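Long-range contact in aminotransferase class I and II (Streptococcus suis 89/1591, PDB 3OP7), which binds pyridoxal phosphate covalently and probably transfers amino groups between amino acids and keto acids: residues A[74-79]-A[207-212]. Numbering follows the deposited sequence. Where two conformers were deposited one is given.
With EDO (1,2-ethanediol), chain K.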
ATOM      1  N   GLN A  74     -23.668  -2.505   1.551  1.00 31.21           N
ATOM      2  CA  GLN A  74     -24.860  -3.122   1.008  1.00 33.44           C
ATOM      3  C   GLN A  74     -24.612  -4.549   0.473  1.00 33.49           C
ATOM      4  O   GLN A  74     -25.565  -5.306   0.235  1.00 33.64           O
ATOM      5  CB  GLN A  74     -25.467  -2.244  -0.082  1.00 34.42           C
ATOM      6  CG  GLN A  74     -26.184  -1.004   0.445  1.00 38.32           C
ATOM      7  CD  GLN A  74     -26.662  -0.088  -0.673  1.00 44.32           C
ATOM      8  OE1 GLN A  74     -25.972   0.112  -1.684  1.00 48.94           O
ATOM      9  NE2 GLN A  74     -27.836   0.486  -0.491  1.00 48.48           N
ATOM     10  N   LEU A  75     -23.349  -4.916   0.294  1.00 31.74           N
ATOM     11  CA  LEU A  75     -23.002  -6.302  -0.119  1.00 32.06           C
ATOM     12  C   LEU A  75     -23.233  -7.299   1.031  1.00 31.48           C
ATOM     13  O   LEU A  75     -23.283  -8.494   0.798  1.00 33.12           O
ATOM     14  CB  LEU A  75     -21.551  -6.395  -0.599  1.00 30.93           C
ATOM     15  CG  LEU A  75     -21.135  -5.524  -1.799  1.00 31.79           C
ATOM     16  CD1 LEU A  75     -19.640  -5.533  -2.003  1.00 28.97           C
ATOM     17  CD2 LEU A  75     -21.876  -5.989  -3.075  1.00 35.97           C
ATOM     18  N   TYR A  76     -23.373  -6.797   2.246  1.00 31.17           N
ATOM     19  CA  TYR A  76     -23.531  -7.596   3.445  1.00 32.10           C
ATOM     20  C   TYR A  76     -24.875  -7.387   4.070  1.00 33.54           C
ATOM     21  O   TYR A  76     -25.557  -6.393   3.761  1.00 35.54           O
ATOM     22  CB  TYR A  76     -22.521  -7.143   4.491  1.00 29.90           C
ATOM     23  CG  TYR A  76     -21.091  -7.220   4.046  1.00 30.01           C
ATOM     24  CD1 TYR A  76     -20.493  -6.145   3.394  1.00 28.59           C
ATOM     25  CD2 TYR A  76     -20.337  -8.362   4.254  1.00 29.37           C
ATOM     26  CE1 TYR A  76     -19.164  -6.191   2.984  1.00 27.67           C
ATOM     27  CE2 TYR A  76     -19.003  -8.433   3.833  1.00 26.31           C
ATOM     28  CZ  TYR A  76     -18.403  -7.336   3.193  1.00 27.57           C
ATOM     29  OH  TYR A  76     -17.081  -7.445   2.769  1.00 25.45           O
ATOM     30  N   THR A  77     -25.242  -8.278   4.980  1.00 35.04           N
ATOM     31  CA  THR A  77     -26.359  -8.020   5.871  0.50 36.38           C
ATOM     32  C   THR A  77     -25.797  -7.495   7.176  1.00 35.82           C
ATOM     33  O   THR A  77     -24.751  -7.957   7.651  1.00 34.94           O
ATOM     34  CB  THR A  77     -27.207  -9.290   6.145  0.50 37.98           C
ATOM     35  OG1 THR A  77     -26.362 -10.327   6.661  0.50 37.54           O
ATOM     36  CG2 THR A  77     -27.886  -9.741   4.875  0.50 38.99           C
ATOM     37  N   GLY A  78     -26.471  -6.507   7.746  1.00 36.03           N
ATOM     38  CA  GLY A  78     -26.114  -6.003   9.072  1.00 35.96           C
ATOM     39  C   GLY A  78     -24.790  -5.261   9.188  1.00 35.02           C
ATOM     40  O   GLY A  78     -24.185  -5.250  10.265  1.00 36.01           O
ATOM     41  N   VAL A  79     -24.341  -4.625   8.103  1.00 33.77           N
ATOM     42  CA  VAL A  79     -23.095  -3.826   8.121  1.00 31.66           C
ATOM     43  C   VAL A  79     -23.374  -2.385   7.690  1.00 31.76           C
ATOM     44  O   VAL A  79     -23.929  -2.141   6.625  1.00 32.05           O
ATOM     45  CB  VAL A  79     -21.991  -4.424   7.221  1.00 29.90           C
ATOM     46  CG1 VAL A  79     -20.720  -3.546   7.226  1.00 29.27           C
ATOM     47  CG2 VAL A  79     -21.678  -5.895   7.644  1.00 29.06           C
ATOM     48  N   ILE A 207     -17.615 -13.667   7.131  1.00 25.10           N
ATOM     49  CA  ILE A 207     -17.312 -13.778   8.561  1.00 25.17           C
ATOM     50  C   ILE A 207     -18.034 -12.749   9.378  1.00 26.00           C
ATOM     51  O   ILE A 207     -18.538 -13.028  10.453  1.00 27.80           O
ATOM     52  CB  ILE A 207     -15.770 -13.786   8.862  1.00 22.35           C
ATOM     53  CG1 ILE A 207     -15.490 -14.434  10.213  1.00 23.07           C
ATOM     54  CG2 ILE A 207     -15.073 -12.402   8.768  1.00 22.96           C
ATOM     55  CD1 ILE A 207     -15.947 -15.902  10.365  1.00 25.43           C
ATOM     56  N   ILE A 208     -18.105 -11.526   8.871  1.00 25.26           N
ATOM     57  CA  ILE A 208     -18.758 -10.481   9.638  1.00 25.82           C
ATOM     58  C   ILE A 208     -20.289 -10.626   9.743  1.00 27.10           C
ATOM     59  O   ILE A 208     -20.903  -9.998  10.607  1.00 28.82           O
ATOM     60  CB  ILE A 208     -18.387  -9.124   9.050  1.00 25.34           C
ATOM     61  CG1 ILE A 208     -18.572  -8.031  10.108  1.00 28.02           C
ATOM     62  CG2 ILE A 208     -19.135  -8.916   7.741  1.00 25.43           C
ATOM     63  CD1 ILE A 208     -18.140  -6.644   9.657  1.00 26.07           C
ATOM     64  N   GLU A 209     -20.892 -11.483   8.921  1.00 27.74           N
ATOM     65  CA  GLU A 209     -22.323 -11.801   9.011  1.00 28.23           C
ATOM     66  C   GLU A 209     -22.622 -12.902  10.040  1.00 30.36           C
ATOM     67  O   GLU A 209     -23.809 -13.136  10.388  1.00 30.85           O
ATOM     68  CB  GLU A 209     -22.862 -12.193   7.617  1.00 28.19           C
ATOM     69  CG  GLU A 209     -22.837 -11.027   6.617  1.00 30.02           C
ATOM     70  CD  GLU A 209     -23.128 -11.417   5.184  1.00 31.89           C
ATOM     71  OE1 GLU A 209     -22.671 -12.471   4.675  1.00 32.14           O
ATOM     72  OE2 GLU A 209     -23.788 -10.600   4.511  1.00 34.93           O
ATOM     73  N   VAL A 210     -21.582 -13.597  10.494  1.00 29.32           N
ATOM     74  CA  VAL A 210     -21.749 -14.631  11.504  1.00 30.70           C
ATOM     75  C   VAL A 210     -21.036 -14.366  12.823  1.00 31.06           C
ATOM     76  O   VAL A 210     -21.221 -15.145  13.766  1.00 31.60           O
ATOM     77  CB  VAL A 210     -21.358 -16.031  10.966  1.00 31.31           C
ATOM     78  CG1 VAL A 210     -22.340 -16.507   9.865  1.00 32.22           C
ATOM     79  CG2 VAL A 210     -19.945 -16.081  10.469  1.00 29.38           C
ATOM     80  N   TYR A 211     -20.248 -13.299  12.898  1.00 30.48           N
ATOM     81  CA  TYR A 211     -19.435 -13.001  14.095  1.00 29.72           C
ATOM     82  C   TYR A 211     -19.149 -11.530  14.224  1.00 30.14           C
ATOM     83  O   TYR A 211     -18.580 -10.918  13.307  1.00 29.40           O
ATOM     84  CB  TYR A 211     -18.117 -13.768  13.995  1.00 29.15           C
ATOM     85  CG  TYR A 211     -17.230 -13.819  15.232  1.00 29.19           C
ATOM     86  CD1 TYR A 211     -17.768 -13.872  16.525  1.00 31.01           C
ATOM     87  CD2 TYR A 211     -15.868 -13.923  15.093  1.00 27.34           C
ATOM     88  CE1 TYR A 211     -16.949 -13.988  17.653  1.00 29.88           C
ATOM     89  CE2 TYR A 211     -15.029 -14.001  16.193  1.00 26.48           C
ATOM     90  CZ  TYR A 211     -15.583 -14.044  17.481  1.00 29.26           C
ATOM     91  OH  TYR A 211     -14.776 -14.146  18.562  1.00 29.02           O
ATOM     92  N   ASP A 212     -19.474 -10.964  15.391  1.00 30.62           N
ATOM     93  CA  ASP A 212     -19.178  -9.548  15.711  0.50 30.37           C
ATOM     94  C   ASP A 212     -17.708  -9.244  15.641  1.00 29.29           C
ATOM     95  O   ASP A 212     -17.297  -8.113  15.327  1.00 28.66           O
ATOM     96  CB  ASP A 212     -19.606  -9.158  17.136  0.50 31.97           C
ATOM     97  CG  ASP A 212     -19.495  -7.634  17.386  0.50 33.92           C
ATOM     98  OD1 ASP A 212     -20.388  -6.926  16.858  0.50 38.79           O
ATOM     99  OD2 ASP A 212     -18.541  -7.141  18.091  0.50 35.63           O
TER
HETATM  100  C1  EDO K 408     -26.405 -13.002   5.190  1.00 61.85           C
HETATM  101  O1  EDO K 408     -26.573 -13.273   6.592  1.00 62.05           O
HETATM  102  C2  EDO K 408     -25.665 -14.157   4.516  1.00 61.29           C
HETATM  103  O2  EDO K 408     -24.819 -13.757   3.421  1.00 59.70           O
HETATM  104  O   HOH W   1     -23.505  -8.432  10.138  1.00 43.47           O
HETATM  105  O   HOH W   2     -25.884 -10.752   9.584  1.00 53.81           O
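Glu-209 reaches across to the loop 74-79 and takes the backbone N-H of Thr-77 on OE2, at 2.8 Å and an N-H...O angle of 158°. The bond uses the anti lone pair of OE2, the one pointing away from OE1. The Glu-209 side chain has CG anti to its carbonyl carbon (chi1 -66°) and runs on extended, which brings the carboxylate to Thr-77. OE1 turns back to the backbone N of Ser-206 and also accepts a bond from O2 of an ethanediol, probably left from crystallisation. Thr-77 OG1 lies 3.4 Å from OE2, a weak bond at most. The Tyr-76 ring stands nearly upright to the carboxylate, their planes 80° apart. CG2 of Ile-208 comes obliquely to this ring, 3.7 Å from CD2. Val-79 extends the apolar patch, with its CG2 4.0 Å from the same methyl. The contact lies at the surface of the large domain of this fold type I PLP-dependent enzyme. It joins the loop between helix 66-73 and strand 84-87 to the short helix 207-210 that precedes strand 214-219. Both strands belong to the central mixed sheet. Tyr-76 OH bonds to Trp-233 NE1 on strand 232-235, which ties the ring to that sheet. One water lies within hydrogen-bonding reach of Thr-77 O (2.8 Å) and Ile-208 O, but has more acceptors nearby than protons. A second water links Thr-77 OG1 to the backbone O of Glu-209.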